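Ochratoxinase (Aspergillus niger, PDB 4C65) hydrolyses the amide bond of the mycotoxin ochratoxin A, releasing L-phenylalanine, as a zinc-dependent carboxypeptidase of the amidohydrolase superfamily. Local coordinates at residues Tyr109-Ala123 with Val132-Ser144. Numbering follows the deposited sequence.
Sequences YTSYRDLAGYGCEVA and VGPNVYSSGAALS
A beta-alpha-beta unit of the twisted TIM barrel brings strand 109-114 beside strand 135-138, with helix 119-127 as the crossover, packed on strand 135-138. The strand axes lie 18° from parallel. Backbone bonds alternate between them: Tyr-112 N donates to Asn-135 O at 2.8 Å. Tyr-137 N returns to Tyr-112 O, almost straight at 177°. Where the strands begin, Pro-134 lays its CG over one face of the Tyr-112 ring, 4.0 Å from the ring centroid, a CH-pi contact displaced toward the rim. Toward their C-terminal ends polar side chains and turns take over. Asp-114 swings its carboxylate away from its own backbone N (chi1 171°) and across to Ser-138, whose OG donates to Asp-114 OD2 at 2.6 Å, on the anti side but lifted out of the carboxylate plane. The same OG accepts from Gly-140 N in an ST turn, while Asp-114 OD1 takes the amide of Ala-116 in an Asx turn and also that of Phe-72. Gly-140 O is gripped from opposite faces, by Gly-117 N at 3.2 Å and by Ser-139 OG. Under the helix, Cys-120 SG rests 3.6 Å from Ser-138 CB, and Ala-123 CB meets Val-136 CB. Leu-115 O accepts a hydrogen bond from Lys-204 NZ. With Leu-115 beside His-69 and Ser-139 beside Lys-204, both zinc ligands, these turns border the metal site, which lies, as in other amidohydrolases, at the C-terminal end of the barrel strands.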
loop_
_atom_site.group_PDB
_atom_site.type_symbol
_atom_site.label_atom_id
_atom_site.label_comp_id
_atom_site.label_asym_id
_atom_site.label_seq_id
_atom_site.Cartn_x
_atom_site.Cartn_y
_atom_site.Cartn_z
ATOM N N TYR A 109 -35.885 28.995 -6.159
ATOM C CA TYR A 109 -35.430 27.727 -6.696
ATOM C C TYR A 109 -35.643 26.613 -5.670
ATOM O O TYR A 109 -34.924 26.569 -4.670
ATOM C CB TYR A 109 -33.954 27.844 -7.153
ATOM C CG TYR A 109 -33.856 28.545 -8.507
ATOM C CD1 TYR A 109 -33.974 29.941 -8.604
ATOM C CD2 TYR A 109 -33.704 27.802 -9.682
ATOM C CE1 TYR A 109 -33.934 30.566 -9.828
ATOM C CE2 TYR A 109 -33.645 28.427 -10.911
ATOM C CZ TYR A 109 -33.789 29.812 -10.979
ATOM O OH TYR A 109 -33.721 30.435 -12.214
ATOM N N THR A 110 -36.637 25.760 -5.920
ATOM C CA THR A 110 -36.998 24.714 -4.993
ATOM C C THR A 110 -36.449 23.327 -5.370
ATOM O O THR A 110 -36.580 22.373 -4.609
ATOM C CB THR A 110 -38.514 24.661 -4.794
ATOM O OG1 THR A 110 -39.168 24.430 -6.037
ATOM C CG2 THR A 110 -39.015 25.972 -4.223
ATOM N N SER A 111 -35.851 23.223 -6.552
ATOM C CA SER A 111 -35.155 22.011 -6.959
ATOM C C SER A 111 -33.898 22.348 -7.749
ATOM O O SER A 111 -33.902 23.250 -8.578
ATOM C CB SER A 111 -36.068 21.080 -7.793
ATOM O OG SER A 111 -37.082 20.463 -6.990
ATOM N N TYR A 112 -32.850 21.584 -7.477
ATOM C CA TYR A 112 -31.587 21.662 -8.155
ATOM C C TYR A 112 -31.149 20.244 -8.577
ATOM O O TYR A 112 -31.264 19.311 -7.815
ATOM C CB TYR A 112 -30.528 22.169 -7.189
ATOM C CG TYR A 112 -30.269 23.666 -7.101
ATOM C CD1 TYR A 112 -30.829 24.576 -7.987
ATOM C CD2 TYR A 112 -29.366 24.149 -6.148
ATOM C CE1 TYR A 112 -30.520 25.928 -7.889
ATOM C CE2 TYR A 112 -29.049 25.479 -6.064
ATOM C CZ TYR A 112 -29.640 26.371 -6.916
ATOM O OH TYR A 112 -29.290 27.687 -6.812
ATOM N N ARG A 113 -30.653 20.112 -9.809
ATOM C CA ARG A 113 -29.919 18.924 -10.215
ATOM C C ARG A 113 -28.428 19.221 -10.191
ATOM O O ARG A 113 -27.917 19.977 -11.030
ATOM C CB ARG A 113 -30.366 18.425 -11.595
ATOM C CG ARG A 113 -29.859 17.017 -11.913
ATOM C CD ARG A 113 -30.314 16.530 -13.273
ATOM N NE ARG A 113 -29.802 17.371 -14.355
ATOM C CZ ARG A 113 -29.735 17.022 -15.636
ATOM N NH1 ARG A 113 -30.128 15.820 -16.049
ATOM N NH2 ARG A 113 -29.254 17.879 -16.526
ATOM N N ASP A 114 -27.760 18.651 -9.187
ATOM C CA ASP A 114 -26.322 18.726 -9.006
ATOM C C ASP A 114 -25.670 17.687 -9.917
ATOM O O ASP A 114 -26.005 16.506 -9.841
ATOM C CB ASP A 114 -25.989 18.416 -7.544
ATOM C CG ASP A 114 -24.527 18.248 -7.295
ATOM O OD1 ASP A 114 -23.711 18.953 -7.919
ATOM O OD2 ASP A 114 -24.184 17.455 -6.410
ATOM N N LEU A 115 -24.717 18.115 -10.738
ATOM C CA LEU A 115 -24.076 17.218 -11.702
ATOM C C LEU A 115 -22.584 16.991 -11.462
ATOM O O LEU A 115 -21.919 16.262 -12.209
ATOM C CB LEU A 115 -24.313 17.751 -13.106
ATOM C CG LEU A 115 -25.763 17.697 -13.570
ATOM C CD1 LEU A 115 -25.857 18.264 -14.980
ATOM C CD2 LEU A 115 -26.295 16.263 -13.536
ATOM N N ALA A 116 -22.041 17.563 -10.396
ATOM C CA ALA A 116 -20.723 17.169 -9.922
ATOM C C ALA A 116 -20.506 17.795 -8.561
ATOM O O ALA A 116 -20.493 19.018 -8.437
ATOM C CB ALA A 116 -19.645 17.639 -10.881
ATOM N N GLY A 117 -20.330 17.001 -7.531
ATOM C CA GLY A 117 -20.005 17.578 -6.238
ATOM C C GLY A 117 -20.629 16.875 -5.055
ATOM O O GLY A 117 -20.870 15.663 -5.086
ATOM N N TYR A 118 -20.932 17.646 -4.024
ATOM C CA TYR A 118 -21.299 17.098 -2.732
ATOM C C TYR A 118 -22.789 17.230 -2.448
ATOM O O TYR A 118 -23.195 17.347 -1.293
ATOM C CB TYR A 118 -20.489 17.836 -1.658
ATOM C CG TYR A 118 -19.003 17.686 -1.779
ATOM C CD1 TYR A 118 -18.412 16.436 -1.669
ATOM C CD2 TYR A 118 -18.187 18.775 -2.042
ATOM C CE1 TYR A 118 -17.046 16.276 -1.809
ATOM C CE2 TYR A 118 -16.820 18.639 -2.140
ATOM C CZ TYR A 118 -16.245 17.391 -2.015
ATOM O OH TYR A 118 -14.877 17.230 -2.129
ATOM N N GLY A 119 -23.600 17.249 -3.492
ATOM C CA GLY A 119 -25.040 17.395 -3.341
ATOM C C GLY A 119 -25.656 16.350 -2.454
ATOM O O GLY A 119 -26.569 16.627 -1.693
ATOM N N CYS A 120 -25.210 15.112 -2.603
ATOM C CA CYS A 120 -25.754 14.013 -1.806
ATOM C C CYS A 120 -25.455 14.234 -0.351
ATOM O O CYS A 120 -26.307 14.014 0.523
ATOM C CB CYS A 120 -25.115 12.701 -2.202
ATOM S SG CYS A 120 -25.504 12.130 -3.853
ATOM N N GLU A 121 -24.228 14.666 -0.086
ATOM C CA GLU A 121 -23.764 14.854 1.291
ATOM C C GLU A 121 -24.415 16.094 1.945
ATOM O O GLU A 121 -24.760 16.076 3.130
ATOM C CB GLU A 121 -22.236 14.974 1.310
ATOM C CG GLU A 121 -21.492 13.674 1.000
ATOM C CD GLU A 121 -21.543 13.233 -0.468
ATOM O OE1 GLU A 121 -21.562 14.093 -1.383
ATOM O OE2 GLU A 121 -21.546 12.007 -0.688
ATOM N N VAL A 122 -24.578 17.158 1.171
ATOM C CA VAL A 122 -25.225 18.372 1.656
ATOM C C VAL A 122 -26.727 18.162 1.815
ATOM O O VAL A 122 -27.328 18.684 2.776
ATOM C CB VAL A 122 -24.909 19.566 0.747
ATOM C CG1 VAL A 122 -25.742 20.781 1.119
ATOM C CG2 VAL A 122 -23.423 19.926 0.820
ATOM N N ALA A 123 -27.348 17.401 0.903
ATOM C CA ALA A 123 -28.805 17.113 1.005
ATOM C C ALA A 123 -29.168 16.541 2.371
ATOM O O ALA A 123 -30.226 16.822 2.919
ATOM C CB ALA A 123 -29.260 16.179 -0.086
ATOM N N VAL A 132 -31.319 24.826 5.146
ATOM C CA VAL A 132 -32.402 24.920 4.222
ATOM C C VAL A 132 -31.855 24.912 2.799
ATOM O O VAL A 132 -30.717 25.330 2.552
ATOM C CB VAL A 132 -33.012 26.329 4.518
ATOM C CG1 VAL A 132 -33.773 26.905 3.342
ATOM C CG2 VAL A 132 -33.839 26.370 5.801
ATOM N N GLY A 133 -32.652 24.445 1.847
ATOM C CA GLY A 133 -32.251 24.538 0.451
ATOM C C GLY A 133 -33.275 23.912 -0.462
ATOM O O GLY A 133 -34.326 23.462 0.004
ATOM N N PRO A 134 -32.972 23.858 -1.770
ATOM C CA PRO A 134 -33.856 23.154 -2.677
ATOM C C PRO A 134 -33.796 21.643 -2.481
ATOM O O PRO A 134 -32.908 21.138 -1.785
ATOM C CB PRO A 134 -33.315 23.502 -4.055
ATOM C CG PRO A 134 -32.246 24.520 -3.834
ATOM C CD PRO A 134 -31.823 24.466 -2.428
ATOM N N ASN A 135 -34.779 20.944 -3.046
ATOM C CA ASN A 135 -34.648 19.541 -3.263
ATOM C C ASN A 135 -33.409 19.358 -4.098
ATOM O O ASN A 135 -33.270 20.016 -5.144
ATOM C CB ASN A 135 -35.854 19.008 -4.017
ATOM C CG ASN A 135 -37.101 19.009 -3.164
ATOM O OD1 ASN A 135 -37.207 18.241 -2.224
ATOM N ND2 ASN A 135 -38.060 19.858 -3.504
ATOM N N VAL A 136 -32.494 18.509 -3.645
ATOM C CA VAL A 136 -31.280 18.257 -4.394
ATOM C C VAL A 136 -31.312 16.861 -5.019
ATOM O O VAL A 136 -31.486 15.870 -4.337
ATOM C CB VAL A 136 -30.028 18.401 -3.497
ATOM C CG1 VAL A 136 -28.757 18.075 -4.286
ATOM C CG2 VAL A 136 -29.947 19.814 -2.933
ATOM N N TYR A 137 -31.194 16.802 -6.341
ATOM C CA TYR A 137 -30.998 15.555 -7.037
ATOM C C TYR A 137 -29.571 15.585 -7.541
ATOM O O TYR A 137 -29.237 16.356 -8.449
ATOM C CB TYR A 137 -31.984 15.407 -8.203
ATOM C CG TYR A 137 -33.399 15.530 -7.784
ATOM C CD1 TYR A 137 -33.982 16.762 -7.625
ATOM C CD2 TYR A 137 -34.164 14.408 -7.555
ATOM C CE1 TYR A 137 -35.309 16.884 -7.228
ATOM C CE2 TYR A 137 -35.478 14.504 -7.147
ATOM C CZ TYR A 137 -36.056 15.752 -6.981
ATOM O OH TYR A 137 -37.367 15.848 -6.592
ATOM N N SER A 138 -28.721 14.752 -6.953
ATOM C CA SER A 138 -27.308 14.825 -7.211
ATOM C C SER A 138 -26.815 13.598 -7.962
ATOM O O SER A 138 -27.307 12.497 -7.773
ATOM C CB SER A 138 -26.546 14.963 -5.883
ATOM O OG SER A 138 -25.143 15.037 -6.090
ATOM N N SER A 139 -25.817 13.826 -8.812
ATOM C CA SER A 139 -25.127 12.769 -9.523
ATOM C C SER A 139 -24.015 12.136 -8.665
ATOM O O SER A 139 -23.440 11.104 -9.046
ATOM C CB SER A 139 -24.503 13.357 -10.776
ATOM O OG SER A 139 -23.606 14.386 -10.391
ATOM N N GLY A 140 -23.716 12.743 -7.513
ATOM C CA GLY A 140 -22.487 12.432 -6.803
ATOM C C GLY A 140 -21.364 12.947 -7.688
ATOM O O GLY A 140 -21.433 14.087 -8.175
ATOM N N ALA A 141 -20.355 12.119 -7.924
ATOM C CA ALA A 141 -19.243 12.504 -8.790
ATOM C C ALA A 141 -19.622 12.420 -10.263
ATOM O O ALA A 141 -20.379 11.539 -10.661
ATOM C CB ALA A 141 -18.072 11.606 -8.539
ATOM N N ALA A 142 -19.157 13.384 -11.056
ATOM C CA ALA A 142 -19.207 13.258 -12.513
ATOM C C ALA A 142 -18.239 12.142 -12.863
ATOM O O ALA A 142 -17.141 12.083 -12.287
ATOM C CB ALA A 142 -18.782 14.555 -13.185
ATOM N N LEU A 143 -18.650 11.257 -13.766
ATOM C CA LEU A 143 -17.782 10.196 -14.211
ATOM C C LEU A 143 -16.988 10.610 -15.451
ATOM O O LEU A 143 -17.540 11.132 -16.403
ATOM C CB LEU A 143 -18.575 8.938 -14.524
ATOM C CG LEU A 143 -19.553 8.369 -13.506
ATOM C CD1 LEU A 143 -19.908 6.943 -13.891
ATOM C CD2 LEU A 143 -19.004 8.389 -12.097
ATOM N N SER A 144 -15.689 10.329 -15.437
ATOM C CA SER A 144 -14.797 10.670 -16.519
ATOM C C SER A 144 -13.776 9.580 -16.744
ATOM O O SER A 144 -13.399 8.855 -15.829
ATOM C CB SER A 144 -14.079 11.959 -16.192
ATOM O OG SER A 144 -13.201 12.357 -17.221
HETATM O O HOH W 1 -38.430 18.026 -6.825
HETATM O O HOH W 2 -22.874 14.041 -3.911
#